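Local coordinates for uncharacterized protein (Bombyx mori, PDB 5AZ0) that is an aldo-keto reductase (AKR2E5) that probably reduces carbonyl substrates with a nicotinamide cofactor, as in other members of its TIM-barrel family, at residues V4-N8 / I17-G21; F9-N13 / P192-N196; Y22-L26 / L54-L58. All blocks are in the same frame, centred on the assembly; numbering follows the deposited sequence.

Contact 1 (V4-N8 / I17-G21)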
loop_
_atom_site.group_PDB
_atom_site.type_symbol
_atom_site.label_atom_id
_atom_site.label_comp_id
_atom_site.label_asym_id
_atom_site.label_seq_id
_atom_site.Cartn_x
_atom_site.Cartn_y
_atom_site.Cartn_z
ATOM N N VAL A 4 -9.864 -10.126 -16.232
ATOM C CA VAL A 4 -8.506 -9.527 -16.172
ATOM C C VAL A 4 -7.474 -10.522 -15.693
ATOM O O VAL A 4 -7.758 -11.384 -14.896
ATOM C CB VAL A 4 -8.433 -8.277 -15.325
ATOM C CG1 VAL A 4 -9.424 -7.255 -15.822
ATOM C CG2 VAL A 4 -8.646 -8.541 -13.840
ATOM N N ASN A 5 -6.263 -10.417 -16.189
ATOM C CA ASN A 5 -5.234 -11.331 -15.800
ATOM C C ASN A 5 -4.045 -10.569 -15.129
ATOM O O ASN A 5 -3.172 -10.033 -15.801
ATOM C CB ASN A 5 -4.793 -12.123 -17.006
ATOM C CG ASN A 5 -3.867 -13.260 -16.626
ATOM O OD1 ASN A 5 -3.844 -13.703 -15.476
ATOM N ND2 ASN A 5 -3.086 -13.732 -17.583
ATOM N N VAL A 6 -4.031 -10.531 -13.793
ATOM C CA VAL A 6 -2.998 -9.834 -13.059
ATOM C C VAL A 6 -1.753 -10.695 -12.877
ATOM O O VAL A 6 -1.769 -11.692 -12.245
ATOM C CB VAL A 6 -3.536 -9.315 -11.735
ATOM C CG1 VAL A 6 -2.479 -8.468 -11.030
ATOM C CG2 VAL A 6 -4.756 -8.427 -11.959
ATOM N N PRO A 7 -0.637 -10.312 -13.470
ATOM C CA PRO A 7 0.561 -11.082 -13.140
ATOM C C PRO A 7 1.082 -10.854 -11.661
ATOM O O PRO A 7 0.690 -9.893 -10.989
ATOM C CB PRO A 7 1.602 -10.535 -14.133
ATOM C CG PRO A 7 1.171 -9.143 -14.344
ATOM C CD PRO A 7 -0.337 -9.131 -14.297
ATOM N N ASN A 8 1.942 -11.771 -11.248
ATOM C CA ASN A 8 2.522 -11.832 -9.923
ATOM C C ASN A 8 4.002 -11.543 -9.932
ATOM O O ASN A 8 4.671 -11.975 -10.833
ATOM C CB ASN A 8 2.278 -13.189 -9.270
ATOM C CG ASN A 8 0.772 -13.523 -9.120
ATOM O OD1 ASN A 8 -0.088 -12.740 -8.677
ATOM N ND2 ASN A 8 0.457 -14.658 -9.573
ATOM N N ILE A 17 3.138 -12.239 -5.069
ATOM C CA ILE A 17 2.277 -11.161 -4.788
ATOM C C ILE A 17 1.733 -10.584 -6.106
ATOM O O ILE A 17 2.507 -10.262 -6.967
ATOM C CB ILE A 17 2.968 -10.091 -3.971
ATOM C CG1 ILE A 17 1.918 -9.044 -3.521
ATOM C CG2 ILE A 17 4.129 -9.415 -4.698
ATOM C CD1 ILE A 17 2.444 -8.121 -2.417
ATOM N N PRO A 18 0.408 -10.469 -6.252
ATOM C CA PRO A 18 -0.134 -9.910 -7.506
ATOM C C PRO A 18 0.255 -8.461 -7.651
ATOM O O PRO A 18 0.170 -7.669 -6.658
ATOM C CB PRO A 18 -1.674 -10.052 -7.333
ATOM C CG PRO A 18 -1.844 -11.218 -6.385
ATOM C CD PRO A 18 -0.665 -11.078 -5.416
ATOM N N ALA A 19 0.614 -8.106 -8.883
ATOM C CA ALA A 19 1.191 -6.784 -9.217
ATOM C C ALA A 19 0.268 -5.624 -9.086
ATOM O O ALA A 19 0.697 -4.455 -9.116
ATOM C CB ALA A 19 1.706 -6.811 -10.588
ATOM N N LEU A 20 -1.021 -5.920 -8.914
ATOM C CA LEU A 20 -2.011 -4.910 -8.632
ATOM C C LEU A 20 -2.849 -5.379 -7.469
ATOM O O LEU A 20 -3.125 -6.565 -7.345
ATOM C CB LEU A 20 -2.844 -4.740 -9.856
ATOM C CG LEU A 20 -3.883 -3.644 -9.953
ATOM C CD1 LEU A 20 -3.152 -2.354 -10.231
ATOM C CD2 LEU A 20 -4.798 -4.012 -11.150
ATOM N N GLY A 21 -3.155 -4.460 -6.567
ATOM C CA GLY A 21 -3.977 -4.721 -5.390
ATOM C C GLY A 21 -5.111 -3.711 -5.240
ATOM O O GLY A 21 -4.992 -2.558 -5.692
#
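Asn8 and Pro18 meet as a non-hydrogen-bonded antiparallel bridge, their CA atoms 4.1 Å apart, and one step outward the backbone bond from Ala19 N to Pro7 O (2.8 Å) ties the two segments together. This bond is nearly straight, 166° at the hydrogen. Softer contacts also run between the backbones: the CA-H of Asn8 makes a bent contact with Ile17 O, with CA and O 3.3 Å apart, and Pro18 CA approaches Pro7 O in a similar way at 3.6 Å. Among the side chains, Val6 points toward the 17-21 segment. Its CG1 stands anti to the backbone N (chi1 -175°), which carries this methyl against the chain between Pro18 and Leu20, 3.6 Å from Leu20 N and close to the CB atoms of both residues. The Asn8 side chain runs alongside the Pro18 ring, in the same direction. The oxygen of its amide does the touching: OD1 sits 3.1 Å from Pro18 CA and 3.3 Å from Pro18 CG, in van der Waals contact. The CG of Pro7 only grazes Ala19 CB, while Phe291 and Tyr268 pack against Pro7 from elsewhere in the chain. The two proline nitrogens have no hydrogen to give, and one N-H...O bond crosses between these segments, with CA-H contacts and methyl packing beside it.

Contact 2 (F9-N13 / P192-N196)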
loop_
_atom_site.group_PDB
_atom_site.type_symbol
_atom_site.label_atom_id
_atom_site.label_comp_id
_atom_site.label_asym_id
_atom_site.label_seq_id
_atom_site.Cartn_x
_atom_site.Cartn_y
_atom_site.Cartn_z
ATOM N N PHE A 9 4.476 -10.797 -8.931
ATOM C CA PHE A 9 5.922 -10.718 -8.579
ATOM C C PHE A 9 6.246 -11.719 -7.508
ATOM O O PHE A 9 5.352 -12.207 -6.834
ATOM C CB PHE A 9 6.279 -9.316 -8.156
ATOM C CG PHE A 9 6.014 -8.240 -9.228
ATOM C CD1 PHE A 9 6.250 -8.469 -10.566
ATOM C CD2 PHE A 9 5.665 -6.976 -8.868
ATOM C CE1 PHE A 9 6.058 -7.462 -11.505
ATOM C CE2 PHE A 9 5.449 -5.977 -9.780
ATOM C CZ PHE A 9 5.674 -6.206 -11.095
ATOM N N LYS A 10 7.503 -12.118 -7.426
ATOM C CA LYS A 10 7.963 -13.089 -6.472
ATOM C C LYS A 10 8.563 -12.347 -5.266
ATOM O O LYS A 10 9.380 -11.459 -5.411
ATOM C CB LYS A 10 9.018 -13.984 -7.118
ATOM C CG LYS A 10 8.703 -14.576 -8.516
ATOM C CD LYS A 10 7.396 -15.308 -8.487
ATOM C CE LYS A 10 7.290 -16.452 -9.531
ATOM N NZ LYS A 10 6.506 -17.584 -8.864
ATOM N N LEU A 11 8.203 -12.739 -4.080
ATOM C CA LEU A 11 8.789 -12.177 -2.857
ATOM C C LEU A 11 10.011 -12.954 -2.420
ATOM O O LEU A 11 10.222 -14.092 -2.815
ATOM C CB LEU A 11 7.763 -12.221 -1.721
ATOM C CG LEU A 11 6.489 -11.397 -1.941
ATOM C CD1 LEU A 11 5.527 -11.758 -0.808
ATOM C CD2 LEU A 11 6.801 -9.925 -2.049
ATOM N N ASN A 12 10.794 -12.336 -1.551
ATOM C CA ASN A 12 12.035 -12.957 -1.018
ATOM C C ASN A 12 11.838 -14.028 -0.015
ATOM O O ASN A 12 12.808 -14.580 0.545
ATOM C CB ASN A 12 12.946 -11.865 -0.448
ATOM C CG ASN A 12 12.340 -11.133 0.742
ATOM O OD1 ASN A 12 11.208 -11.445 1.198
ATOM N ND2 ASN A 12 13.030 -10.088 1.179
ATOM N N ASN A 13 10.581 -14.422 0.189
ATOM C CA ASN A 13 10.273 -15.591 0.979
ATOM C C ASN A 13 9.641 -16.774 0.222
ATOM O O ASN A 13 9.112 -17.700 0.860
ATOM C CB ASN A 13 9.294 -15.179 2.085
ATOM C CG ASN A 13 7.864 -15.038 1.563
ATOM O OD1 ASN A 13 7.618 -14.831 0.385
ATOM N ND2 ASN A 13 6.914 -15.151 2.462
ATOM N N PRO A 192 14.248 -10.925 6.565
ATOM C CA PRO A 192 14.094 -9.605 5.970
ATOM C C PRO A 192 12.652 -9.272 5.624
ATOM O O PRO A 192 11.877 -10.176 5.399
ATOM C CB PRO A 192 14.923 -9.706 4.702
ATOM C CG PRO A 192 14.719 -11.121 4.304
ATOM C CD PRO A 192 14.629 -11.936 5.551
ATOM N N PRO A 193 12.315 -7.987 5.548
ATOM C CA PRO A 193 11.024 -7.621 5.054
ATOM C C PRO A 193 10.859 -8.083 3.621
ATOM O O PRO A 193 11.835 -8.041 2.823
ATOM C CB PRO A 193 11.048 -6.121 5.079
ATOM C CG PRO A 193 12.538 -5.758 4.949
ATOM C CD PRO A 193 13.193 -6.822 5.761
ATOM N N ALA A 194 9.624 -8.470 3.292
ATOM C CA ALA A 194 9.262 -8.880 1.978
ATOM C C ALA A 194 8.956 -7.699 1.104
ATOM O O ALA A 194 9.153 -7.763 -0.106
ATOM C CB ALA A 194 8.047 -9.805 2.057
ATOM N N VAL A 195 8.333 -6.670 1.677
ATOM C CA VAL A 195 8.016 -5.525 0.920
ATOM C C VAL A 195 8.331 -4.270 1.724
ATOM O O VAL A 195 8.410 -4.311 2.940
ATOM C CB VAL A 195 6.500 -5.459 0.469
ATOM C CG1 VAL A 195 5.981 -6.753 -0.151
ATOM C CG2 VAL A 195 5.612 -5.017 1.563
ATOM N N ASN A 196 8.386 -3.152 1.018
ATOM C CA ASN A 196 8.329 -1.800 1.586
ATOM C C ASN A 196 7.283 -1.150 0.818
ATOM O O ASN A 196 7.392 -0.989 -0.432
ATOM C CB ASN A 196 9.662 -1.038 1.424
ATOM C CG ASN A 196 9.686 0.318 2.151
ATOM O OD1 ASN A 196 8.867 0.597 3.012
ATOM N ND2 ASN A 196 10.650 1.160 1.790
HETATM O O HOH W 1 10.802 -12.098 3.837
HETATM O O HOH W 2 10.528 -9.466 -1.558
#
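Asn12 carries the polar side of this contact with both ends of its amide. ND2 donates to Pro193 O over 2.9 Å, and the N-H is fairly straight at 162°, although the donor stands above the carbonyl plane instead of on a lone pair. Pro192 CG also lies 3.7 Å from the donating ND2. CG of Asn12 sits between the backbone N and the carbonyl carbon (chi1 64°), a setting that turns the amide toward the 192-196 segment. Two waters extend the grip. One donates 2.7 Å to Asn12 OD1 and also donates to Pro192 O; the other accepts from Asn12 N and gives its hydrogen to Ala194 O. Were Asn12 cut back to an alanine, Pro193 O would probably lose its amide donor and the first water one of its two anchors, weakening the hold of the loop on the barrel.

The apolar contacts are fewer. Leu11 CD2 packs 3.8 Å from Val195 CG1, the two side chains crossing obliquely, and its CD1 approaches Ala194 CB; Ile17 also touches Leu11.

The arrangement is that of an aldo-keto reductase barrel floor, where the N-terminal beta-hairpin covers the bottom of the (beta/alpha)8 barrel, here meeting the chain as it enters strand 195-199.

Contact 3 (Y22-L26 / L54-L58). With ACT (acetate ion), chain F.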
loop_
_atom_site.group_PDB
_atom_site.type_symbol
_atom_site.label_atom_id
_atom_site.label_comp_id
_atom_site.label_asym_id
_atom_site.label_seq_id
_atom_site.Cartn_x
_atom_site.Cartn_y
_atom_site.Cartn_z
ATOM N N TYR A 22 -6.203 -4.159 -4.603
ATOM C CA TYR A 22 -7.380 -3.363 -4.371
ATOM C C TYR A 22 -7.236 -2.606 -3.052
ATOM O O TYR A 22 -7.243 -3.192 -1.983
ATOM C CB TYR A 22 -8.661 -4.288 -4.409
ATOM C CG TYR A 22 -9.966 -3.562 -4.256
ATOM C CD1 TYR A 22 -10.462 -3.220 -3.001
ATOM C CD2 TYR A 22 -10.708 -3.206 -5.371
ATOM C CE1 TYR A 22 -11.679 -2.535 -2.874
ATOM C CE2 TYR A 22 -11.910 -2.517 -5.245
ATOM C CZ TYR A 22 -12.399 -2.216 -4.020
ATOM O OH TYR A 22 -13.550 -1.481 -3.969
ATOM N N GLY A 23 -7.110 -1.292 -3.123
ATOM C CA GLY A 23 -7.002 -0.454 -1.957
ATOM C C GLY A 23 -8.314 -0.267 -1.176
ATOM O O GLY A 23 -9.393 -0.240 -1.760
ATOM N N THR A 24 -8.213 -0.167 0.141
ATOM C CA THR A 24 -9.380 -0.123 1.008
ATOM C C THR A 24 -9.387 1.048 1.982
ATOM O O THR A 24 -10.245 1.096 2.881
ATOM C CB THR A 24 -9.548 -1.431 1.780
ATOM O OG1 THR A 24 -8.504 -1.623 2.735
ATOM C CG2 THR A 24 -9.641 -2.618 0.853
ATOM N N TRP A 25 -8.449 1.985 1.826
ATOM C CA TRP A 25 -8.440 3.171 2.678
ATOM C C TRP A 25 -9.256 4.324 2.088
ATOM O O TRP A 25 -8.953 4.837 0.993
ATOM C CB TRP A 25 -7.029 3.663 2.799
ATOM C CG TRP A 25 -6.852 4.955 3.480
ATOM C CD1 TRP A 25 -6.001 5.982 3.063
ATOM C CD2 TRP A 25 -7.395 5.367 4.732
ATOM N NE1 TRP A 25 -6.004 6.986 3.987
ATOM C CE2 TRP A 25 -6.855 6.660 5.016
ATOM C CE3 TRP A 25 -8.286 4.793 5.641
ATOM C CZ2 TRP A 25 -7.181 7.388 6.183
ATOM C CZ3 TRP A 25 -8.650 5.529 6.772
ATOM C CH2 TRP A 25 -8.069 6.815 7.053
ATOM N N LEU A 26 -10.244 4.756 2.827
ATOM C CA LEU A 26 -11.208 5.746 2.326
ATOM C C LEU A 26 -10.794 7.199 2.551
ATOM O O LEU A 26 -11.316 8.084 1.891
ATOM C CB LEU A 26 -12.614 5.465 2.890
ATOM C CG LEU A 26 -13.246 4.229 2.248
ATOM C CD1 LEU A 26 -14.616 3.990 2.835
ATOM C CD2 LEU A 26 -13.349 4.279 0.737
ATOM N N LEU A 54 -17.308 0.728 -1.817
ATOM C CA LEU A 54 -16.002 0.024 -1.705
ATOM C C LEU A 54 -16.197 -1.470 -1.706
ATOM O O LEU A 54 -15.495 -2.204 -2.421
ATOM C CB LEU A 54 -15.264 0.451 -0.421
ATOM C CG LEU A 54 -13.891 -0.184 -0.128
ATOM C CD1 LEU A 54 -12.898 0.382 -1.118
ATOM C CD2 LEU A 54 -13.433 0.132 1.289
ATOM N N LEU A 55 -17.240 -1.919 -0.985
ATOM C CA LEU A 55 -17.500 -3.360 -0.828
ATOM C C LEU A 55 -18.077 -3.985 -2.051
ATOM O O LEU A 55 -17.688 -5.062 -2.464
ATOM C CB LEU A 55 -18.458 -3.582 0.328
ATOM C CG LEU A 55 -17.946 -3.090 1.658
ATOM C CD1 LEU A 55 -19.026 -3.363 2.727
ATOM C CD2 LEU A 55 -16.599 -3.706 1.978
ATOM N N ASP A 56 -19.046 -3.302 -2.635
ATOM C CA ASP A 56 -19.619 -3.708 -3.923
ATOM C C ASP A 56 -18.555 -3.687 -5.026
ATOM O O ASP A 56 -18.435 -4.657 -5.768
ATOM C CB ASP A 56 -20.850 -2.809 -4.228
ATOM C CG ASP A 56 -21.590 -3.208 -5.471
ATOM O OD1 ASP A 56 -21.812 -4.422 -5.710
ATOM O OD2 ASP A 56 -21.888 -2.269 -6.247
ATOM N N ALA A 57 -17.711 -2.641 -5.104
ATOM C CA ALA A 57 -16.611 -2.677 -6.142
ATOM C C ALA A 57 -15.544 -3.762 -5.825
ATOM O O ALA A 57 -14.998 -4.414 -6.737
ATOM C CB ALA A 57 -16.016 -1.289 -6.346
ATOM N N LEU A 58 -15.389 -4.100 -4.528
ATOM C CA LEU A 58 -14.523 -5.277 -4.153
ATOM C C LEU A 58 -15.038 -6.600 -4.678
ATOM O O LEU A 58 -14.285 -7.448 -5.281
ATOM C CB LEU A 58 -14.252 -5.330 -2.634
ATOM C CG LEU A 58 -13.427 -6.509 -2.063
ATOM C CD1 LEU A 58 -12.097 -6.722 -2.763
ATOM C CD2 LEU A 58 -13.227 -6.235 -0.590
HETATM C C ACT F . -4.938 1.363 0.406
HETATM O O ACT F . -5.796 2.201 0.065
HETATM O OXT ACT F . -5.203 0.189 0.732
HETATM C CH3 ACT F . -3.506 1.788 0.410
#
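The first beta-alpha unit of the (beta/alpha)8 barrel is packed here, the short strand 22-23 and the loop after it lying against helix 51-64. Tyr22 is the chief link. With CG anti to its own N (chi1 -177°), the ring extends from the strand to the helix, and its OH makes a weak hydrogen bond of 2.6 Å to Leu54 O. That oxygen also accepts the helical bond from Leu58 N, so the phenol joins a carbonyl already engaged within the helix. Over one face of the ring comes Leu58 CA, a CH-pi contact 4.1 Å from the centroid and 25° off the normal. Leu58 CB lies close to CE1, and CD1 of the same leucine approaches the ring nearer its root. Leu54 divides its two methyls between partners: CD1 packs 3.6 Å from Tyr22 CE1, whereas CD2 touches Thr24 O and meets Leu26 CD2 at 4.2 Å. Ala57 CB adds contact at the phenol oxygen, 3.4 Å from OH.

Beyond the strand, an acetate ion, probably from the crystallisation liquor, is held by two backbone donors, Thr24 N to OXT (3.1 Å) and Trp25 N to O (3.2 Å). This loop probably lies at the C-terminal mouth of the barrel, where the cofactor binds in other aldo-keto reductases.

Thr24 OG1 bonds to Asp70 O and Thr71 OG1, while Tyr22 pairs by its backbone with His68 and Asp70 in the neighbouring strand 68-70. Ile81 of helix 78-90 touches both Thr24 and Leu58, so the contact lies between helix 51-64, the next helix along and the adjoining barrel strands.

From the N terminus, contact 1 closes the hairpin loop, residues 9-16, pairing 4-8 with 17-21. Contact 2 starts within that loop, at 9-13, and reaches forward to 192-196, so the two cross along the chain; they also touch, through Phe9 N and Ile17 O and through Phe9 against Ala19. Contact 3 follows contact 1 directly in sequence and is nested within the long loop that contact 2 closes. Its centre lies about 24 Å from that of contact 2, on the opposite side of the chain's centre. Together they fasten the N-terminal tail to the hairpin, the hairpin to the entry of the sixth barrel strand, and the first barrel strand to helix 51-64.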